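PDB 4FAJ: PrgZ from Enterococcus faecalis, which binds a peptide pheromone as a membrane-anchored extracellular receptor of the solute-binding protein 5 family, and probably serves peptide transport. Local coordinates for residues A129-G134 with Y211-Q216; T138-V143 with V183-E188; A317-L322 with V366-M371; N358-S363 with P529-G534. One frame throughout, in Å; residues are numbered along the deposited sequence.

Contact 1. Residues A129-G134 with Y211-Q216; sequences AKWSDG and YYPVQQ
Gln215 swings CG to the far side of CB from its backbone N (chi1 -167°) and runs on extended, which lays its methylenes over the indole of Trp131; that ring is in turn carried across with CG beside its own backbone N. Gln215 CG sits 3.7 Å from the centroid of the five-membered ring and only 8° off the ring normal, a CH-pi contact. CB covers the middle of the same face. At the far end of the indole, Trp131 CH2 comes 3.3 Å from Gln215 N and also touches the Pro213 ring. The carbonyl O of Pro213 lies at the ring edge.

Beyond the indole the Gln215 amide meets Asp133, whose carboxylate hangs from the type I turn Trp131-Gly134. Gln215 NE2 donates to Asp133 OD2 at 2.8 Å, nearly straight (161°), on the syn side and somewhat out of the carboxylate plane. Asp133 OD1 bonds to Thr135 OG1, and Trp131 NE1 is held by Asp141.

Gln215 is also the N-cap residue of helix 216-222, with OE1 weakly bonded to Ala218 N. One side chain thus serves an aromatic face, a carboxylate and a helix start, and the bond to Asp133, with the weaker one to Ala218 N, tends to set the rotation of its amide.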
# COMPACT_ATOMS: atom_id res chain seq x y z
N ALA A 129 -17.81 4.96 21.64
CA ALA A 129 -16.62 4.43 20.96
C ALA A 129 -15.67 3.89 22.04
O ALA A 129 -15.30 4.63 22.95
CB ALA A 129 -15.96 5.50 20.13
N LYS A 130 -15.33 2.60 21.95
CA LYS A 130 -14.57 1.91 23.02
C LYS A 130 -13.39 1.06 22.52
O LYS A 130 -13.44 0.46 21.43
CB LYS A 130 -15.49 1.00 23.83
CG LYS A 130 -16.51 1.72 24.70
CD LYS A 130 -17.50 0.74 25.31
CE LYS A 130 -18.54 1.48 26.15
NZ LYS A 130 -19.54 0.55 26.77
N TRP A 131 -12.36 0.99 23.36
CA TRP A 131 -11.29 -0.01 23.24
C TRP A 131 -11.83 -1.38 23.60
O TRP A 131 -12.87 -1.50 24.26
CB TRP A 131 -10.12 0.36 24.18
CG TRP A 131 -9.49 1.65 23.77
CD1 TRP A 131 -9.60 2.87 24.40
CD2 TRP A 131 -8.68 1.87 22.62
NE1 TRP A 131 -8.90 3.82 23.70
CE2 TRP A 131 -8.33 3.24 22.60
CE3 TRP A 131 -8.22 1.04 21.60
CZ2 TRP A 131 -7.53 3.79 21.60
CZ3 TRP A 131 -7.43 1.59 20.60
CH2 TRP A 131 -7.09 2.95 20.61
N SER A 132 -11.14 -2.43 23.17
CA SER A 132 -11.56 -3.81 23.45
C SER A 132 -11.68 -4.13 24.95
O SER A 132 -12.39 -5.07 25.32
CB SER A 132 -10.61 -4.81 22.79
OG SER A 132 -9.33 -4.77 23.40
N ASP A 133 -10.99 -3.37 25.80
CA ASP A 133 -11.10 -3.52 27.25
C ASP A 133 -12.28 -2.75 27.86
O ASP A 133 -12.39 -2.67 29.08
CB ASP A 133 -9.79 -3.13 27.96
CG ASP A 133 -9.41 -1.67 27.80
OD1 ASP A 133 -10.23 -0.87 27.29
OD2 ASP A 133 -8.26 -1.31 28.16
N GLY A 134 -13.13 -2.17 27.03
CA GLY A 134 -14.34 -1.51 27.52
C GLY A 134 -14.19 -0.02 27.82
O GLY A 134 -15.19 0.66 28.08
N TYR A 211 -3.54 6.79 10.57
CA TYR A 211 -4.25 7.75 11.43
C TYR A 211 -5.11 7.11 12.54
O TYR A 211 -5.80 7.82 13.28
CB TYR A 211 -5.12 8.68 10.55
CG TYR A 211 -4.38 9.83 9.90
CD1 TYR A 211 -3.66 9.67 8.73
CD2 TYR A 211 -4.42 11.11 10.47
CE1 TYR A 211 -3.00 10.74 8.14
CE2 TYR A 211 -3.77 12.17 9.89
CZ TYR A 211 -3.07 11.99 8.72
OH TYR A 211 -2.45 13.07 8.18
N TYR A 212 -5.07 5.79 12.68
CA TYR A 212 -5.82 5.12 13.75
C TYR A 212 -5.31 5.57 15.12
O TYR A 212 -4.13 5.97 15.27
CB TYR A 212 -5.75 3.58 13.62
CG TYR A 212 -6.63 2.95 12.54
CD1 TYR A 212 -7.26 3.73 11.56
CD2 TYR A 212 -6.80 1.57 12.48
CE1 TYR A 212 -8.05 3.13 10.56
CE2 TYR A 212 -7.59 0.97 11.48
CZ TYR A 212 -8.21 1.75 10.52
OH TYR A 212 -8.99 1.15 9.54
N PRO A 213 -6.20 5.57 16.13
CA PRO A 213 -5.70 5.83 17.47
C PRO A 213 -4.96 4.61 18.03
O PRO A 213 -5.14 3.50 17.53
CB PRO A 213 -6.98 6.07 18.27
CG PRO A 213 -8.02 5.20 17.58
CD PRO A 213 -7.61 5.14 16.12
N VAL A 214 -4.15 4.84 19.04
CA VAL A 214 -3.67 3.77 19.90
C VAL A 214 -3.99 4.18 21.31
O VAL A 214 -4.07 5.38 21.61
CB VAL A 214 -2.16 3.48 19.73
CG1 VAL A 214 -1.90 2.79 18.38
CG2 VAL A 214 -1.35 4.75 19.87
N GLN A 215 -4.18 3.19 22.18
CA GLN A 215 -4.62 3.45 23.55
C GLN A 215 -3.45 3.96 24.39
O GLN A 215 -2.42 3.30 24.46
CB GLN A 215 -5.20 2.19 24.17
CG GLN A 215 -5.95 2.44 25.47
CD GLN A 215 -6.07 1.21 26.33
OE1 GLN A 215 -5.07 0.57 26.65
NE2 GLN A 215 -7.29 0.87 26.71
N GLN A 216 -3.61 5.12 25.01
CA GLN A 216 -2.53 5.71 25.80
C GLN A 216 -2.02 4.76 26.89
O GLN A 216 -0.82 4.64 27.08
CB GLN A 216 -2.97 7.03 26.43
CG GLN A 216 -3.00 8.20 25.48
CD GLN A 216 -3.67 9.40 26.11
OE1 GLN A 216 -4.90 9.50 26.12
NE2 GLN A 216 -2.87 10.31 26.65

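Contact 2. Residues T138-V143 with V183-E188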
# COMPACT_ATOMS: atom_id res chain seq x y z
N THR A 138 -10.70 8.37 23.56
CA THR A 138 -10.73 9.81 23.77
C THR A 138 -9.99 10.56 22.67
O THR A 138 -9.19 9.99 21.93
CB THR A 138 -10.09 10.23 25.11
OG1 THR A 138 -8.69 9.99 25.06
CG2 THR A 138 -10.71 9.46 26.31
N ALA A 139 -10.26 11.86 22.59
CA ALA A 139 -9.56 12.74 21.69
C ALA A 139 -8.05 12.72 21.98
O ALA A 139 -7.24 12.75 21.05
CB ALA A 139 -10.10 14.15 21.80
N SER A 140 -7.70 12.65 23.26
CA SER A 140 -6.29 12.55 23.70
C SER A 140 -5.54 11.31 23.20
O SER A 140 -4.33 11.39 22.95
CB SER A 140 -6.21 12.61 25.23
OG SER A 140 -6.36 13.96 25.63
N ASP A 141 -6.24 10.18 23.07
CA ASP A 141 -5.68 9.00 22.39
C ASP A 141 -5.21 9.34 20.96
O ASP A 141 -4.13 8.89 20.53
CB ASP A 141 -6.70 7.84 22.31
CG ASP A 141 -6.99 7.19 23.66
OD1 ASP A 141 -6.08 7.06 24.51
OD2 ASP A 141 -8.16 6.78 23.87
N PHE A 142 -6.03 10.09 20.22
CA PHE A 142 -5.66 10.49 18.86
C PHE A 142 -4.47 11.46 18.84
O PHE A 142 -3.53 11.27 18.06
CB PHE A 142 -6.85 11.09 18.08
CG PHE A 142 -7.84 10.06 17.61
CD1 PHE A 142 -7.66 9.42 16.39
CD2 PHE A 142 -8.97 9.76 18.36
CE1 PHE A 142 -8.58 8.47 15.94
CE2 PHE A 142 -9.89 8.82 17.92
CZ PHE A 142 -9.69 8.18 16.70
N VAL A 143 -4.51 12.47 19.70
CA VAL A 143 -3.42 13.45 19.79
C VAL A 143 -2.07 12.75 20.01
O VAL A 143 -1.12 12.98 19.26
CB VAL A 143 -3.65 14.50 20.90
CG1 VAL A 143 -2.37 15.29 21.17
CG2 VAL A 143 -4.81 15.44 20.54
N VAL A 183 -2.61 19.63 16.33
CA VAL A 183 -3.74 18.79 16.66
C VAL A 183 -3.96 18.92 18.16
O VAL A 183 -3.01 18.82 18.93
CB VAL A 183 -3.46 17.32 16.31
CG1 VAL A 183 -4.65 16.45 16.71
CG2 VAL A 183 -3.14 17.18 14.82
N LYS A 184 -5.20 19.17 18.58
CA LYS A 184 -5.50 19.27 20.01
C LYS A 184 -6.87 18.69 20.37
O LYS A 184 -7.80 18.70 19.55
CB LYS A 184 -5.40 20.72 20.48
CG LYS A 184 -6.57 21.61 20.10
CD LYS A 184 -6.36 23.05 20.56
CE LYS A 184 -7.55 23.92 20.20
NZ LYS A 184 -7.44 25.28 20.80
N SER A 185 -6.99 18.23 21.61
CA SER A 185 -8.27 17.84 22.19
C SER A 185 -8.95 19.05 22.83
O SER A 185 -8.28 19.95 23.34
CB SER A 185 -8.09 16.75 23.25
OG SER A 185 -7.13 17.15 24.21
N ILE A 186 -10.28 19.07 22.76
CA ILE A 186 -11.10 19.99 23.52
C ILE A 186 -12.06 19.10 24.30
O ILE A 186 -12.96 18.49 23.72
CB ILE A 186 -11.88 20.96 22.61
CG1 ILE A 186 -10.92 21.71 21.68
CG2 ILE A 186 -12.67 21.96 23.44
CD1 ILE A 186 -11.60 22.40 20.52
N GLY A 187 -11.83 18.96 25.61
CA GLY A 187 -12.57 17.98 26.40
C GLY A 187 -12.09 16.58 26.05
O GLY A 187 -10.93 16.40 25.65
N GLU A 188 -12.96 15.59 26.20
CA GLU A 188 -12.59 14.20 25.95
C GLU A 188 -13.01 13.71 24.56
O GLU A 188 -12.47 12.71 24.07
CB GLU A 188 -13.18 13.29 27.03
CG GLU A 188 -14.55 12.74 26.69
CD GLU A 188 -15.05 11.67 27.65
OE1 GLU A 188 -15.30 12.01 28.83
OE2 GLU A 188 -15.20 10.51 27.23
O HOH W 1 -9.24 13.59 25.60
O HOH W 2 -4.28 16.01 24.31
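Helix 139-143 lies antiparallel to strand 183-186 (168° between their directions), axes 7.5 Å apart at the closest, and just past the strand Glu188 O takes the N-H of Ala139, O to N 2.8 Å. The same oxygen has a CA-H...O contact with Thr138. Ala139 points its methyl toward the strand, CB to Ser185 CB 3.6 Å. One helical turn on, Val143 does likewise: with CG1 carried away from the backbone N (chi1 167°), CG2 is the branch that reaches across, resting 4.0 Å from Val183 CG1 and close to the backbone between Lys184 and Ser185. Leu191 of strand 190-194 packs against both Ala139 and Val143.

Helix 139-150 thus starts against the edge strand, within this chain, of the four-stranded antiparallel sheet 113-115, 120-124, 190-194 and 183-186. Its first turn is closed by a capping box, in which Asp141 N donates to Thr138 OG1 at 3.2 Å and Thr138 N to Asp141 OD2 at 3.0 Å, the latter met from above the carboxylate plane. Asp141 OD1 goes on to accept from Gln216 N.

Water links the polar groups at the helix start to the strand and the turn after it. One molecule accepts from Ser140 N and donates to Gly187 O, while a second bridges the hydroxyls of Ser140 and Ser185.

Contact 3. Residues A317-L322 with V366-M371. With ZN (zinc ion), chain H.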
# COMPACT_ATOMS: atom_id res chain seq x y z
N ALA A 317 -6.00 -0.03 -7.78
CA ALA A 317 -5.18 1.19 -7.95
C ALA A 317 -3.76 0.92 -7.46
O ALA A 317 -3.29 1.52 -6.48
CB ALA A 317 -5.82 2.39 -7.21
N ASN A 318 -3.07 0.03 -8.16
CA ASN A 318 -1.87 -0.61 -7.65
C ASN A 318 -0.92 -0.84 -8.84
O ASN A 318 -1.26 -1.58 -9.75
CB ASN A 318 -2.32 -1.91 -6.96
CG ASN A 318 -1.19 -2.78 -6.40
OD1 ASN A 318 -1.46 -3.93 -6.00
ND2 ASN A 318 0.05 -2.27 -6.32
N THR A 319 0.22 -0.16 -8.83
CA THR A 319 1.23 -0.32 -9.86
C THR A 319 2.41 -1.13 -9.30
O THR A 319 2.91 -0.82 -8.21
CB THR A 319 1.75 1.05 -10.34
OG1 THR A 319 0.67 1.81 -10.91
CG2 THR A 319 2.88 0.89 -11.39
N MET A 320 2.82 -2.17 -10.02
CA MET A 320 4.07 -2.88 -9.69
C MET A 320 5.23 -2.26 -10.50
O MET A 320 5.11 -2.03 -11.71
CB MET A 320 3.96 -4.38 -9.98
CG MET A 320 3.04 -5.14 -9.05
SD MET A 320 3.53 -5.11 -7.30
CE MET A 320 5.19 -5.79 -7.37
N PHE A 321 6.33 -1.97 -9.80
CA PHE A 321 7.50 -1.30 -10.37
C PHE A 321 8.73 -2.20 -10.37
O PHE A 321 8.79 -3.17 -9.61
CB PHE A 321 7.90 -0.08 -9.53
CG PHE A 321 6.83 0.95 -9.35
CD1 PHE A 321 6.51 1.84 -10.37
CD2 PHE A 321 6.20 1.09 -8.12
CE1 PHE A 321 5.55 2.82 -10.18
CE2 PHE A 321 5.22 2.08 -7.93
CZ PHE A 321 4.89 2.93 -8.96
N LEU A 322 9.72 -1.85 -11.21
CA LEU A 322 11.12 -2.13 -10.92
C LEU A 322 11.68 -0.86 -10.29
O LEU A 322 11.84 0.17 -10.97
CB LEU A 322 11.93 -2.47 -12.18
CG LEU A 322 11.82 -3.89 -12.72
CD1 LEU A 322 12.73 -4.06 -13.91
CD2 LEU A 322 12.16 -4.92 -11.68
N VAL A 366 3.34 5.93 -14.12
CA VAL A 366 3.49 5.60 -12.69
C VAL A 366 2.10 5.42 -12.06
O VAL A 366 1.88 4.48 -11.29
CB VAL A 366 4.28 6.70 -11.96
CG1 VAL A 366 4.23 6.56 -10.46
CG2 VAL A 366 5.75 6.73 -12.48
N VAL A 367 1.18 6.33 -12.39
CA VAL A 367 -0.15 6.35 -11.78
C VAL A 367 -1.05 5.38 -12.54
O VAL A 367 -1.02 5.37 -13.78
CB VAL A 367 -0.77 7.76 -11.82
CG1 VAL A 367 -2.19 7.74 -11.26
CG2 VAL A 367 0.08 8.74 -11.03
N PRO A 368 -1.80 4.53 -11.81
CA PRO A 368 -2.71 3.59 -12.46
C PRO A 368 -4.00 4.21 -13.01
O PRO A 368 -4.38 5.29 -12.61
CB PRO A 368 -3.04 2.60 -11.35
CG PRO A 368 -2.86 3.37 -10.07
CD PRO A 368 -1.78 4.36 -10.34
N LYS A 369 -4.65 3.49 -13.92
CA LYS A 369 -5.93 3.92 -14.49
C LYS A 369 -7.08 3.66 -13.54
O LYS A 369 -6.98 2.82 -12.63
CB LYS A 369 -6.18 3.19 -15.82
CG LYS A 369 -5.22 3.56 -16.91
CD LYS A 369 -5.14 2.52 -18.03
CE LYS A 369 -5.92 2.89 -19.25
NZ LYS A 369 -5.48 2.00 -20.40
N GLU A 370 -8.18 4.39 -13.77
CA GLU A 370 -9.46 4.23 -13.05
C GLU A 370 -9.38 4.59 -11.57
O GLU A 370 -10.22 4.15 -10.80
CB GLU A 370 -10.02 2.80 -13.17
CG GLU A 370 -9.89 2.14 -14.52
CD GLU A 370 -10.51 2.93 -15.64
OE1 GLU A 370 -11.49 3.68 -15.39
OE2 GLU A 370 -10.03 2.78 -16.78
N MET A 371 -8.39 5.37 -11.18
CA MET A 371 -8.20 5.73 -9.79
C MET A 371 -8.67 7.16 -9.55
O MET A 371 -9.52 7.40 -8.70
CB MET A 371 -6.72 5.61 -9.41
CG MET A 371 -6.35 5.99 -7.98
SD MET A 371 -4.57 6.25 -7.81
CE MET A 371 -4.39 7.95 -8.36
ZN ZN H . -11.11 4.20 -18.00
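Pro368 lays its ring against the backbone at Ala317, with Pro368 CG 3.7 Å from Ala317 C. The methyl of Ala317 is taken up next door by Met371, whose CG lies 3.7 Å from Ala317 CB. With CG trans to the amide nitrogen (chi1 178°), Met371 bends only at the thioether; its CG methylene comes nearest, with CB and SD close behind. Phe479 of helix 477-480 packs on Pro368 and Met371 and also on Thr319 and Phe321. Further along the strand, Phe321 presents its ring edge to Val366, Phe321 CE1 to Val366 CG1 4.0 Å, the two side chains crossing at about a right angle. One face of that ring is covered by Thr319, two residues back on the strand, whose CG2 lies 3.5 Å above the plane.

Thr319 joins this apolar layer to the polar edge. Its methyl goes to Phe321, while OG1, beside the backbone N, passes Pro368 CD and donates to Val366 O at 3.0 Å, tilted from the carbonyl plane. This is the hydrogen bond between the two segments. At the outer end Glu370 turns away from the strand and binds a zinc ion, chiefly through OE2 at 2.2 Å, with OE1 farther off at 2.7 Å; its N-H is taken by Asp380.

Asn318 directs its CB away from the loop, and its ND2 bonds to a polar side chain of the bound peptide, against which Met320 also packs, and more weakly to Trp469 O. A strand within a mixed sheet, backed by a loop, fits a lobe of the solute-binding protein fold, here bordering the bound peptide.

Contact 4. Residues N358-S363 with P529-G534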
# COMPACT_ATOMS: atom_id res chain seq x y z
N ASN A 358 -5.20 -12.44 -15.88
CA ASN A 358 -6.20 -12.41 -14.82
C ASN A 358 -6.82 -11.04 -14.59
O ASN A 358 -7.23 -10.73 -13.48
CB ASN A 358 -5.55 -12.89 -13.52
CG ASN A 358 -4.47 -11.95 -13.03
OD1 ASN A 358 -4.15 -10.95 -13.69
ND2 ASN A 358 -3.89 -12.26 -11.87
N GLY A 359 -6.85 -10.20 -15.63
CA GLY A 359 -7.45 -8.88 -15.52
C GLY A 359 -6.47 -7.79 -15.12
O GLY A 359 -6.85 -6.62 -15.05
N SER A 360 -5.22 -8.14 -14.88
CA SER A 360 -4.17 -7.13 -14.72
C SER A 360 -3.96 -6.47 -16.08
O SER A 360 -4.29 -7.06 -17.12
CB SER A 360 -2.86 -7.76 -14.25
OG SER A 360 -3.02 -8.35 -12.96
N VAL A 361 -3.43 -5.24 -16.09
CA VAL A 361 -3.20 -4.53 -17.35
C VAL A 361 -1.84 -3.83 -17.37
O VAL A 361 -1.30 -3.48 -16.32
CB VAL A 361 -4.33 -3.52 -17.64
CG1 VAL A 361 -5.69 -4.23 -17.71
CG2 VAL A 361 -4.34 -2.42 -16.60
N ALA A 362 -1.29 -3.66 -18.56
CA ALA A 362 -0.03 -2.93 -18.74
C ALA A 362 -0.12 -1.54 -18.13
O ALA A 362 -1.17 -0.86 -18.23
CB ALA A 362 0.32 -2.82 -20.23
N SER A 363 0.98 -1.11 -17.50
CA SER A 363 1.09 0.26 -16.99
C SER A 363 1.23 1.23 -18.16
O SER A 363 1.90 0.91 -19.14
CB SER A 363 2.33 0.42 -16.09
OG SER A 363 2.20 -0.26 -14.85
N PRO A 529 7.55 1.61 -14.34
CA PRO A 529 6.23 0.99 -14.13
C PRO A 529 6.02 -0.18 -15.07
O PRO A 529 6.33 -0.10 -16.28
CB PRO A 529 5.24 2.13 -14.41
CG PRO A 529 5.98 3.22 -15.04
CD PRO A 529 7.45 2.88 -15.10
N ILE A 530 5.53 -1.28 -14.51
CA ILE A 530 5.41 -2.52 -15.25
C ILE A 530 3.96 -2.81 -15.56
O ILE A 530 3.56 -2.74 -16.71
CB ILE A 530 6.03 -3.72 -14.49
CG1 ILE A 530 7.46 -3.40 -14.04
CG2 ILE A 530 6.06 -4.95 -15.42
CD1 ILE A 530 8.02 -4.41 -13.03
N PHE A 531 3.18 -3.14 -14.53
CA PHE A 531 1.76 -3.43 -14.73
C PHE A 531 0.89 -2.97 -13.57
O PHE A 531 1.37 -2.73 -12.46
CB PHE A 531 1.55 -4.92 -15.00
CG PHE A 531 1.88 -5.82 -13.84
CD1 PHE A 531 3.16 -6.31 -13.68
CD2 PHE A 531 0.89 -6.21 -12.94
CE1 PHE A 531 3.48 -7.16 -12.62
CE2 PHE A 531 1.20 -7.07 -11.88
CZ PHE A 531 2.50 -7.54 -11.72
N GLN A 532 -0.40 -2.82 -13.87
CA GLN A 532 -1.43 -2.48 -12.90
C GLN A 532 -2.12 -3.77 -12.52
O GLN A 532 -2.58 -4.53 -13.39
CB GLN A 532 -2.43 -1.48 -13.49
CG GLN A 532 -3.57 -1.11 -12.54
CD GLN A 532 -4.47 -0.01 -13.05
OE1 GLN A 532 -4.23 0.58 -14.11
NE2 GLN A 532 -5.53 0.30 -12.27
N VAL A 533 -2.20 -4.00 -11.21
CA VAL A 533 -2.62 -5.26 -10.64
C VAL A 533 -4.12 -5.45 -10.72
O VAL A 533 -4.89 -4.60 -10.25
CB VAL A 533 -2.20 -5.35 -9.15
CG1 VAL A 533 -2.75 -6.62 -8.49
CG2 VAL A 533 -0.68 -5.28 -9.00
N GLY A 534 -4.52 -6.57 -11.31
CA GLY A 534 -5.87 -7.11 -11.16
C GLY A 534 -5.85 -8.28 -10.19
O GLY A 534 -4.97 -9.13 -10.27
O HOH W 3 -3.15 -10.90 -9.61
O HOH W 4 -2.51 1.17 -16.29
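Val361 and Gln532 pair as an antiparallel hydrogen-bonded couple, satisfying both backbone N-H and C=O groups: Val361 N to Gln532 O 2.9 Å and Gln532 N to Val361 O 2.7 Å. Their side chains lie side by side, Val361 CG2 on Gln532 CB at 3.8 Å. Toward one end Ser363 N reaches Ile530 O at 3.2 Å.

At the other end the backbone ladder gives way to a side chain. Ser360 OG, beside its backbone N (chi1 -63°), accepts from Gly534 N at 2.9 Å and donates its own hydroxyl hydrogen bond to Asn358 OD1. That oxygen also takes Ser360 N, closing an Asx turn, so two donors grip Asn358 OD1.

Both ends of the Gln532 amide are bonded. NE2 donates to Met316 O and Lys369 O, while Gln532 OE1 receives a hydrogen bond from a water 2.8 Å away that also donates to Ala362 O.

Phe531 meets an aromatic side chain of the bound peptide edge-to-face. Ile530 and Phe531 together face Met320 on the neighbouring strand: a classic beta bulge, set in strand 528-539 where the sheet borders the peptide site.

Overall arrangement
The four contacts fall into two pairs. Asp141 of contact 2, part of the capping box, also accepts from Trp131 and from Gln216 of contact 1, joining the two; contact 2 is nested in the loop closed by contact 1. Contacts 3 and 4 are built on the neighbouring strands 311-324 and 528-539, joined by backbone bonds of Met320, and their segments alternate along the chain. Contacts 1 and 4 are about 38 Å apart between centres, on opposite sides of the chain's centre. Contacts 1, 3 and 4 are buried, whereas contact 2 is partly exposed and uses water. Packing dominates contact 3 and backbone bonding contact 4, and strands 311-324 and 528-539 both reach the peptide.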